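Local coordinates for protein glycosyl hydrolase family 26 (Bacteroides ovatus, PDB 4ZXO) that probably hydrolyses the beta-mannan backbone of galactomannan as a family 26 beta-mannanase with a TIM-barrel fold, at residues Leu28-Ala36 and Lys45-Val53; Leu136-Leu147 and Met190-Val200. One frame throughout, in Å; residues are numbered along the deposited sequence.

Contact 1: residues Leu28-Ala36 and Lys45-Val53; sequences LFGHHDDTA and KGRSDVKSV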
loop_
_atom_site.group_PDB
_atom_site.type_symbol
_atom_site.label_atom_id
_atom_site.label_comp_id
_atom_site.label_asym_id
_atom_site.label_seq_id
_atom_site.Cartn_x
_atom_site.Cartn_y
_atom_site.Cartn_z
ATOM N N LEU A 28 7.186 7.056 -7.846
ATOM C CA LEU A 28 6.904 7.791 -6.598
ATOM C C LEU A 28 7.484 7.099 -5.419
ATOM O O LEU A 28 7.345 5.898 -5.301
ATOM C CB LEU A 28 5.386 7.933 -6.401
ATOM C CG LEU A 28 4.660 8.790 -7.461
ATOM C CD1 LEU A 28 3.143 8.392 -7.523
ATOM C CD2 LEU A 28 4.845 10.266 -7.163
ATOM N N PHE A 29 8.115 7.852 -4.518
ATOM C CA PHE A 29 8.613 7.255 -3.297
ATOM C C PHE A 29 7.601 7.354 -2.176
ATOM O O PHE A 29 7.021 8.435 -1.966
ATOM C CB PHE A 29 9.898 7.927 -2.847
ATOM C CG PHE A 29 10.510 7.244 -1.642
ATOM C CD1 PHE A 29 11.174 6.014 -1.782
ATOM C CD2 PHE A 29 10.343 7.757 -0.374
ATOM C CE1 PHE A 29 11.705 5.339 -0.647
ATOM C CE2 PHE A 29 10.870 7.084 0.744
ATOM C CZ PHE A 29 11.554 5.890 0.611
ATOM N N GLY A 30 7.449 6.255 -1.411
ATOM C CA GLY A 30 6.443 6.151 -0.385
ATOM C C GLY A 30 6.966 5.761 0.995
ATOM O O GLY A 30 7.980 5.063 1.115
ATOM N N HIS A 31 6.218 6.149 2.024
ATOM C CA HIS A 31 6.521 5.733 3.369
ATOM C C HIS A 31 5.217 5.569 4.162
ATOM O O HIS A 31 4.357 6.470 4.168
ATOM C CB HIS A 31 7.418 6.793 4.019
ATOM C CG HIS A 31 7.887 6.436 5.414
ATOM N ND1 HIS A 31 8.008 7.382 6.415
ATOM C CD2 HIS A 31 8.282 5.256 5.955
ATOM C CE1 HIS A 31 8.455 6.801 7.522
ATOM N NE2 HIS A 31 8.605 5.499 7.275
ATOM N N HIS A 32 5.093 4.460 4.862
ATOM C CA HIS A 32 3.954 4.202 5.732
ATOM C C HIS A 32 4.005 5.063 7.004
ATOM O O HIS A 32 5.057 5.254 7.629
ATOM C CB HIS A 32 3.905 2.698 6.114
ATOM C CG HIS A 32 2.606 2.277 6.734
ATOM N ND1 HIS A 32 1.463 1.996 5.983
ATOM C CD2 HIS A 32 2.256 2.113 8.038
ATOM C CE1 HIS A 32 0.473 1.670 6.808
ATOM N NE2 HIS A 32 0.939 1.711 8.061
ATOM N N ASP A 33 2.840 5.599 7.339
ATOM C CA ASP A 33 2.598 6.415 8.551
ATOM C C ASP A 33 3.532 7.640 8.593
ATOM O O ASP A 33 3.869 8.136 9.664
ATOM C CB ASP A 33 2.725 5.533 9.812
ATOM C CG ASP A 33 1.453 4.757 10.089
ATOM O OD1 ASP A 33 0.402 5.145 9.521
ATOM O OD2 ASP A 33 1.510 3.765 10.855
ATOM N N ASP A 34 3.910 8.136 7.403
ATOM C CA ASP A 34 4.998 9.094 7.324
ATOM C C ASP A 34 4.765 10.382 8.120
ATOM O O ASP A 34 5.690 10.887 8.795
ATOM C CB ASP A 34 5.224 9.476 5.851
ATOM C CG ASP A 34 6.452 10.372 5.695
ATOM O OD1 ASP A 34 7.583 9.889 5.965
ATOM O OD2 ASP A 34 6.288 11.562 5.353
ATOM N N THR A 35 3.540 10.897 8.066
ATOM C CA THR A 35 3.219 12.126 8.769
ATOM C C THR A 35 2.473 11.901 10.070
ATOM O O THR A 35 2.071 12.875 10.736
ATOM C CB THR A 35 2.390 13.045 7.867
ATOM O OG1 THR A 35 1.376 12.244 7.215
ATOM C CG2 THR A 35 3.285 13.679 6.807
ATOM N N ALA A 36 2.321 10.638 10.463
ATOM C CA ALA A 36 1.695 10.336 11.753
ATOM C C ALA A 36 2.716 10.287 12.905
ATOM O O ALA A 36 2.420 10.741 14.017
ATOM C CB ALA A 36 0.938 9.018 11.663
ATOM N N LYS A 45 2.876 18.563 13.888
ATOM C CA LYS A 45 2.193 19.046 12.695
ATOM C C LYS A 45 3.188 19.187 11.541
ATOM O O LYS A 45 4.261 19.781 11.721
ATOM C CB LYS A 45 1.510 20.391 13.006
ATOM C CG LYS A 45 0.823 21.062 11.852
ATOM C CD LYS A 45 -0.457 20.331 11.460
ATOM C CE LYS A 45 -1.450 21.280 10.740
ATOM N NZ LYS A 45 -2.866 20.694 10.712
ATOM N N GLY A 46 2.868 18.572 10.403
ATOM C CA GLY A 46 3.689 18.632 9.201
ATOM C C GLY A 46 4.988 17.824 9.239
ATOM O O GLY A 46 5.698 17.804 8.224
ATOM N N ARG A 47 5.324 17.186 10.376
ATOM C CA ARG A 47 6.616 16.486 10.517
ATOM C C ARG A 47 6.595 15.162 9.753
ATOM O O ARG A 47 5.508 14.630 9.479
ATOM C CB ARG A 47 6.956 16.247 12.017
ATOM C CG ARG A 47 8.357 15.727 12.283
ATOM C CD ARG A 47 8.740 15.927 13.746
ATOM N NE ARG A 47 10.028 15.339 14.039
ATOM C CZ ARG A 47 10.602 15.363 15.233
ATOM N NH1 ARG A 47 9.990 15.915 16.267
ATOM N NH2 ARG A 47 11.776 14.799 15.383
ATOM N N SER A 48 7.790 14.701 9.336
ATOM C CA SER A 48 7.976 13.538 8.462
ATOM C C SER A 48 9.423 13.110 8.570
ATOM O O SER A 48 10.302 13.966 8.346
ATOM C CB SER A 48 7.675 13.906 7.019
ATOM O OG SER A 48 8.334 13.011 6.120
ATOM N N ASP A 49 9.725 11.842 8.914
ATOM C CA ASP A 49 11.152 11.476 8.960
ATOM C C ASP A 49 11.765 11.587 7.556
ATOM O O ASP A 49 12.956 11.955 7.407
ATOM C CB ASP A 49 11.341 10.077 9.492
ATOM C CG ASP A 49 11.284 10.017 10.995
ATOM O OD1 ASP A 49 11.207 11.091 11.654
ATOM O OD2 ASP A 49 11.403 8.890 11.508
ATOM N N VAL A 50 10.987 11.278 6.526
ATOM C CA VAL A 50 11.505 11.437 5.155
ATOM C C VAL A 50 11.836 12.892 4.809
ATOM O O VAL A 50 12.949 13.192 4.360
ATOM C CB VAL A 50 10.495 10.844 4.127
ATOM C CG1 VAL A 50 10.868 11.227 2.708
ATOM C CG2 VAL A 50 10.507 9.323 4.295
ATOM N N LYS A 51 10.912 13.800 5.080
ATOM C CA LYS A 51 11.181 15.195 4.805
ATOM C C LYS A 51 12.314 15.713 5.673
ATOM O O LYS A 51 13.151 16.485 5.208
ATOM C CB LYS A 51 9.892 16.025 5.018
ATOM C CG LYS A 51 10.031 17.518 4.645
ATOM C CD LYS A 51 8.690 18.198 4.746
ATOM C CE LYS A 51 8.771 19.711 4.529
ATOM N NZ LYS A 51 9.068 20.384 5.838
ATOM N N SER A 52 12.399 15.254 6.927
ATOM C CA SER A 52 13.482 15.736 7.809
ATOM C C SER A 52 14.831 15.355 7.253
ATOM O O SER A 52 15.820 16.048 7.529
ATOM C CB SER A 52 13.343 15.166 9.221
ATOM O OG SER A 52 12.243 15.740 9.864
ATOM N N VAL A 53 14.890 14.267 6.473
ATOM C CA VAL A 53 16.193 13.881 5.893
ATOM C C VAL A 53 16.455 14.508 4.534
ATOM O O VAL A 53 17.505 15.113 4.307
ATOM C CB VAL A 53 16.329 12.349 5.780
ATOM C CG1 VAL A 53 17.584 11.922 4.955
ATOM C CG2 VAL A 53 16.359 11.754 7.159
HETATM O O HOH W 1 7.930 9.581 9.607
#
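Val50 reaches the Phe29 ring at its edge, close to the ring plane, through CG2, and the same methyl lies obliquely against the imidazole of His31, 3.8 Å from ND1. Phe324 meets the Phe29 ring edge-to-face and also touches Val50, and the ring of Phe335 meets Phe29 as well. At the edge of the imidazole, in its plane, lie Asp34 OD1 and a water: His31 ND1 donates to OD1 of Asp34 over 2.6 Å, nearly straight at 171°, using the carboxylate's anti lone pair.

The other carboxylate oxygen turns to the helix. With CG of Asp34 anti to the backbone N (chi1 -174°), Ser48 OG donates to Asp34 OD2 at 2.6 Å on the syn side, 19° out of the carboxylate plane. Ser48 is also the N-cap residue of helix 49-54, its OG accepting from Lys51 N at 2.9 Å. The water joins Asp34 O to Asp49 N, while Thr35 CA approaches Arg47 O in a CA-H...O contact.

Replacing Asp34 by an alanine would probably leave His31 ND1 and the Ser48 hydroxyl without their shared acceptor and hold the imidazole less firmly. A single buried carboxylate thus serves two donors, fixing a histidine at the C-terminal end of a barrel strand and engaging the helix cap, and the start of the helix would probably help to stabilise its negative charge.

Contact 2: residues Leu136-Leu147 and Met190-Val200; sequences LEWIDRVADFLL and MTNDRLRLKGV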
loop_
_atom_site.group_PDB
_atom_site.type_symbol
_atom_site.label_atom_id
_atom_site.label_comp_id
_atom_site.label_asym_id
_atom_site.label_seq_id
_atom_site.Cartn_x
_atom_site.Cartn_y
_atom_site.Cartn_z
ATOM N N LEU A 136 -19.583 -8.125 6.065
ATOM C CA LEU A 136 -20.038 -7.067 5.190
ATOM C C LEU A 136 -20.173 -5.749 5.997
ATOM O O LEU A 136 -19.903 -4.680 5.442
ATOM C CB LEU A 136 -21.364 -7.426 4.494
ATOM C CG LEU A 136 -21.328 -8.651 3.603
ATOM C CD1 LEU A 136 -22.677 -8.813 2.920
ATOM C CD2 LEU A 136 -20.270 -8.525 2.556
ATOM N N GLU A 137 -20.586 -5.815 7.265
ATOM C CA GLU A 137 -20.667 -4.618 8.119
ATOM C C GLU A 137 -19.251 -4.015 8.288
ATOM O O GLU A 137 -19.088 -2.801 8.238
ATOM C CB GLU A 137 -21.291 -5.003 9.461
ATOM C CG GLU A 137 -21.379 -3.884 10.487
ATOM C CD GLU A 137 -20.644 -4.272 11.755
ATOM O OE1 GLU A 137 -21.030 -5.264 12.487
ATOM O OE2 GLU A 137 -19.640 -3.584 12.000
ATOM N N TRP A 138 -18.253 -4.891 8.453
ATOM C CA TRP A 138 -16.858 -4.446 8.599
ATOM C C TRP A 138 -16.387 -3.731 7.337
ATOM O O TRP A 138 -15.790 -2.680 7.418
ATOM C CB TRP A 138 -15.942 -5.636 8.915
ATOM C CG TRP A 138 -16.098 -6.105 10.364
ATOM C CD1 TRP A 138 -17.048 -5.729 11.287
ATOM C CD2 TRP A 138 -15.222 -6.991 11.012
ATOM N NE1 TRP A 138 -16.791 -6.352 12.491
ATOM C CE2 TRP A 138 -15.655 -7.114 12.354
ATOM C CE3 TRP A 138 -14.054 -7.653 10.589
ATOM C CZ2 TRP A 138 -14.985 -7.908 13.291
ATOM C CZ3 TRP A 138 -13.371 -8.482 11.513
ATOM C CH2 TRP A 138 -13.831 -8.583 12.866
ATOM N N ILE A 139 -16.699 -4.292 6.166
ATOM C CA ILE A 139 -16.299 -3.665 4.925
ATOM C C ILE A 139 -17.040 -2.305 4.809
ATOM O O ILE A 139 -16.439 -1.331 4.378
ATOM C CB ILE A 139 -16.570 -4.554 3.726
ATOM C CG1 ILE A 139 -15.665 -5.816 3.772
ATOM C CG2 ILE A 139 -16.319 -3.799 2.414
ATOM C CD1 ILE A 139 -16.193 -7.000 2.861
ATOM N N ASP A 140 -18.298 -2.233 5.241
ATOM C CA ASP A 140 -19.069 -1.010 5.161
ATOM C C ASP A 140 -18.440 0.058 6.045
ATOM O O ASP A 140 -18.502 1.247 5.731
ATOM C CB ASP A 140 -20.540 -1.251 5.583
ATOM C CG ASP A 140 -21.331 -1.968 4.525
ATOM O OD1 ASP A 140 -20.810 -2.211 3.396
ATOM O OD2 ASP A 140 -22.537 -2.193 4.760
ATOM N N ARG A 141 -17.801 -0.354 7.133
ATOM C CA ARG A 141 -17.124 0.606 8.026
ATOM C C ARG A 141 -15.916 1.194 7.324
ATOM O O ARG A 141 -15.655 2.411 7.402
ATOM C CB ARG A 141 -16.719 -0.071 9.377
ATOM C CG ARG A 141 -17.983 -0.329 10.289
ATOM C CD ARG A 141 -17.773 -1.163 11.592
ATOM N NE ARG A 141 -18.725 -0.688 12.603
ATOM C CZ ARG A 141 -18.980 -1.278 13.768
ATOM N NH1 ARG A 141 -19.843 -0.693 14.598
ATOM N NH2 ARG A 141 -18.371 -2.430 14.125
ATOM N N VAL A 142 -15.169 0.354 6.609
ATOM C CA VAL A 142 -14.128 0.879 5.708
ATOM C C VAL A 142 -14.726 1.814 4.648
ATOM O O VAL A 142 -14.208 2.914 4.391
ATOM C CB VAL A 142 -13.390 -0.289 4.999
ATOM C CG1 VAL A 142 -12.498 0.258 3.850
ATOM C CG2 VAL A 142 -12.557 -1.071 6.026
ATOM N N ALA A 143 -15.831 1.396 4.020
ATOM C CA ALA A 143 -16.455 2.246 2.986
ATOM C C ALA A 143 -16.807 3.646 3.530
ATOM O O ALA A 143 -16.492 4.690 2.901
ATOM C CB ALA A 143 -17.696 1.550 2.420
ATOM N N ASP A 144 -17.419 3.677 4.716
ATOM C CA ASP A 144 -17.785 4.965 5.305
ATOM C C ASP A 144 -16.557 5.855 5.597
ATOM O O ASP A 144 -16.613 7.088 5.380
ATOM C CB ASP A 144 -18.544 4.757 6.602
ATOM C CG ASP A 144 -19.951 4.252 6.392
ATOM O OD1 ASP A 144 -20.486 4.387 5.268
ATOM O OD2 ASP A 144 -20.510 3.724 7.370
ATOM N N PHE A 145 -15.440 5.244 6.027
ATOM C CA PHE A 145 -14.231 6.031 6.207
ATOM C C PHE A 145 -13.745 6.589 4.865
ATOM O O PHE A 145 -13.402 7.762 4.757
ATOM C CB PHE A 145 -13.135 5.218 6.859
ATOM C CG PHE A 145 -11.911 6.031 7.106
ATOM C CD1 PHE A 145 -11.850 6.889 8.172
ATOM C CD2 PHE A 145 -10.823 5.955 6.267
ATOM C CE1 PHE A 145 -10.700 7.663 8.397
ATOM C CE2 PHE A 145 -9.665 6.721 6.489
ATOM C CZ PHE A 145 -9.626 7.575 7.551
ATOM N N LEU A 146 -13.703 5.753 3.842
ATOM C CA LEU A 146 -13.252 6.203 2.525
ATOM C C LEU A 146 -14.092 7.371 1.977
ATOM O O LEU A 146 -13.577 8.285 1.324
ATOM C CB LEU A 146 -13.279 5.024 1.546
ATOM C CG LEU A 146 -12.244 3.920 1.896
ATOM C CD1 LEU A 146 -12.339 2.735 0.944
ATOM C CD2 LEU A 146 -10.799 4.444 1.933
ATOM N N LEU A 147 -15.395 7.302 2.217
ATOM C CA LEU A 147 -16.291 8.369 1.750
ATOM C C LEU A 147 -16.084 9.686 2.518
ATOM O O LEU A 147 -16.558 10.757 2.094
ATOM C CB LEU A 147 -17.737 7.910 1.874
ATOM C CG LEU A 147 -18.058 6.817 0.857
ATOM C CD1 LEU A 147 -19.369 6.128 1.204
ATOM C CD2 LEU A 147 -18.126 7.446 -0.514
ATOM N N MET A 190 -16.626 -9.688 -2.458
ATOM C CA MET A 190 -17.422 -9.043 -1.383
ATOM C C MET A 190 -16.958 -7.636 -1.094
ATOM O O MET A 190 -17.747 -6.724 -0.922
ATOM C CB MET A 190 -17.347 -9.842 -0.072
ATOM C CG MET A 190 -18.086 -11.131 -0.108
ATOM S SD MET A 190 -17.565 -12.248 1.235
ATOM C CE MET A 190 -17.892 -11.266 2.687
ATOM N N THR A 191 -15.638 -7.450 -1.029
ATOM C CA THR A 191 -15.109 -6.107 -0.768
ATOM C C THR A 191 -15.503 -5.141 -1.877
ATOM O O THR A 191 -16.015 -4.049 -1.623
ATOM C CB THR A 191 -13.595 -6.180 -0.657
ATOM O OG1 THR A 191 -13.225 -7.118 0.384
ATOM C CG2 THR A 191 -12.961 -4.781 -0.371
ATOM N N ASN A 192 -15.259 -5.556 -3.112
ATOM C CA ASN A 192 -15.590 -4.672 -4.239
ATOM C C ASN A 192 -17.072 -4.405 -4.283
ATOM O O ASN A 192 -17.494 -3.267 -4.513
ATOM C CB ASN A 192 -15.111 -5.303 -5.526
ATOM C CG ASN A 192 -15.394 -4.455 -6.722
ATOM O OD1 ASN A 192 -14.870 -3.343 -6.852
ATOM N ND2 ASN A 192 -16.212 -4.986 -7.639
ATOM N N ASP A 193 -17.889 -5.428 -4.014
ATOM C CA ASP A 193 -19.342 -5.221 -4.084
ATOM C C ASP A 193 -19.824 -4.197 -3.069
ATOM O O ASP A 193 -20.660 -3.325 -3.364
ATOM C CB ASP A 193 -20.085 -6.545 -3.867
ATOM C CG ASP A 193 -19.926 -7.509 -5.043
ATOM O OD1 ASP A 193 -19.454 -7.089 -6.130
ATOM O OD2 ASP A 193 -20.267 -8.703 -4.859
ATOM N N ARG A 194 -19.309 -4.302 -1.855
ATOM C CA ARG A 194 -19.792 -3.388 -0.844
ATOM C C ARG A 194 -19.280 -1.982 -1.131
ATOM O O ARG A 194 -20.026 -0.974 -0.966
ATOM C CB ARG A 194 -19.385 -3.797 0.581
ATOM C CG ARG A 194 -19.912 -5.078 1.086
ATOM C CD ARG A 194 -21.414 -5.175 0.930
ATOM N NE ARG A 194 -22.117 -4.337 1.881
ATOM C CZ ARG A 194 -23.449 -4.218 1.872
ATOM N NH1 ARG A 194 -24.187 -4.888 0.981
ATOM N NH2 ARG A 194 -24.058 -3.412 2.737
ATOM N N LEU A 195 -18.026 -1.871 -1.586
ATOM C CA LEU A 195 -17.570 -0.531 -1.898
ATOM C C LEU A 195 -18.429 0.076 -2.991
ATOM O O LEU A 195 -18.816 1.255 -2.938
ATOM C CB LEU A 195 -16.106 -0.565 -2.324
ATOM C CG LEU A 195 -15.122 -0.992 -1.238
ATOM C CD1 LEU A 195 -13.710 -1.122 -1.858
ATOM C CD2 LEU A 195 -15.053 0.054 -0.153
ATOM N N ARG A 196 -18.732 -0.715 -3.999
ATOM C CA ARG A 196 -19.562 -0.165 -5.090
ATOM C C ARG A 196 -20.978 0.218 -4.672
ATOM O O ARG A 196 -21.498 1.256 -5.093
ATOM C CB ARG A 196 -19.675 -1.145 -6.242
ATOM C CG ARG A 196 -18.402 -1.336 -7.010
ATOM C CD ARG A 196 -18.610 -2.382 -8.065
ATOM N NE ARG A 196 -19.476 -1.886 -9.127
ATOM C CZ ARG A 196 -20.190 -2.679 -9.897
ATOM N NH1 ARG A 196 -20.144 -4.000 -9.680
ATOM N NH2 ARG A 196 -20.955 -2.153 -10.854
ATOM N N LEU A 197 -21.601 -0.634 -3.868
ATOM C CA LEU A 197 -22.942 -0.331 -3.393
ATOM C C LEU A 197 -22.966 0.978 -2.614
ATOM O O LEU A 197 -23.909 1.757 -2.748
ATOM C CB LEU A 197 -23.469 -1.446 -2.514
ATOM C CG LEU A 197 -24.062 -2.701 -3.131
ATOM C CD1 LEU A 197 -24.172 -3.791 -2.078
ATOM C CD2 LEU A 197 -25.419 -2.419 -3.727
ATOM N N LYS A 198 -21.912 1.209 -1.820
ATOM C CA LYS A 198 -21.792 2.406 -0.983
ATOM C C LYS A 198 -21.461 3.656 -1.797
ATOM O O LYS A 198 -21.471 4.772 -1.262
ATOM C CB LYS A 198 -20.686 2.204 0.095
ATOM C CG LYS A 198 -20.853 1.027 1.089
ATOM C CD LYS A 198 -21.835 1.230 2.213
ATOM C CE LYS A 198 -21.294 2.089 3.324
ATOM N NZ LYS A 198 -22.420 2.486 4.217
ATOM N N GLY A 199 -21.118 3.484 -3.077
ATOM C CA GLY A 199 -20.728 4.598 -3.922
ATOM C C GLY A 199 -19.321 5.056 -3.636
ATOM O O GLY A 199 -18.994 6.250 -3.791
ATOM N N VAL A 200 -18.468 4.119 -3.207
ATOM C CA VAL A 200 -17.072 4.484 -2.962
ATOM C C VAL A 200 -16.334 4.594 -4.304
ATOM O O VAL A 200 -15.605 3.705 -4.693
ATOM C CB VAL A 200 -16.368 3.458 -2.052
ATOM C CG1 VAL A 200 -14.981 3.942 -1.723
ATOM C CG2 VAL A 200 -17.128 3.338 -0.737
HETATM O O HOH W 2 -23.743 0.187 5.450
#
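Arg194 grips Asp140 side-on with two nitrogens, NE donating to OD1 at 2.9 Å and NH2 to OD2 at 2.8 Å. Guanidinium and carboxylate are nearly coplanar, 27° apart, and the NH2 bond is the straighter at 171°. One turn on, Lys198 NZ forms a salt bridge with Asp144 OD1 at 2.9 Å, approaching on the syn side but tilted from the carboxylate plane. A water bridges Lys198 NZ to Asp140 OD2, linking the two ion pairs.

The aliphatic parts of these side chains pack as well. Bends at chi2 and chi3 fold Lys198 over Ala143, whose CB meets Lys198 CG at a tight 3.5 Å. Ile139 sets CG2 against Arg194 CB, and Leu136 CD2 touches both the Arg194 chain and, at 3.6 Å, the methyl CE of Met190. Farther along, Val200 splits its methyls: CG1 lies against Leu146 CB and CG2 against Ala143 CB and Leu147 CG. Gly199, with positive phi, closes the helix in a Schellman motif and turns the chain so that Val200 can enter this cluster.

The helix segments cross at -48°, their axes 9.2 Å apart, the small Ala143 lying where the backbones come close. Beneath them, Val142 and Thr191 both touch Phe161 of strand 159-162, and Leu146 rests on Val203 of strand 203-207; on another flank Phe145 packs against helix 81-93. The pair thus belongs to the helical layer around the parallel barrel.

In the fold
From the N terminus, the chain first enters the barrel through strand 27-32, and contact 1 closes a short loop beyond it, bringing helix 49-54 back against the strand before strand 60-64 is laid alongside. Contact 2 opens only after that loop is complete. It joins helix 132-147 to helix 181-197 across an excursion that includes strand 159-162, so the two contacts follow in series and neither nest nor cross. The centres of contact 1 and contact 2 lie about 28 Å apart, and the two do not touch. Contact 1 ties a barrel strand to the loop and helix that follow it, whereas contact 2 joins two helices of the outer layer; the curved parallel sheet connects them.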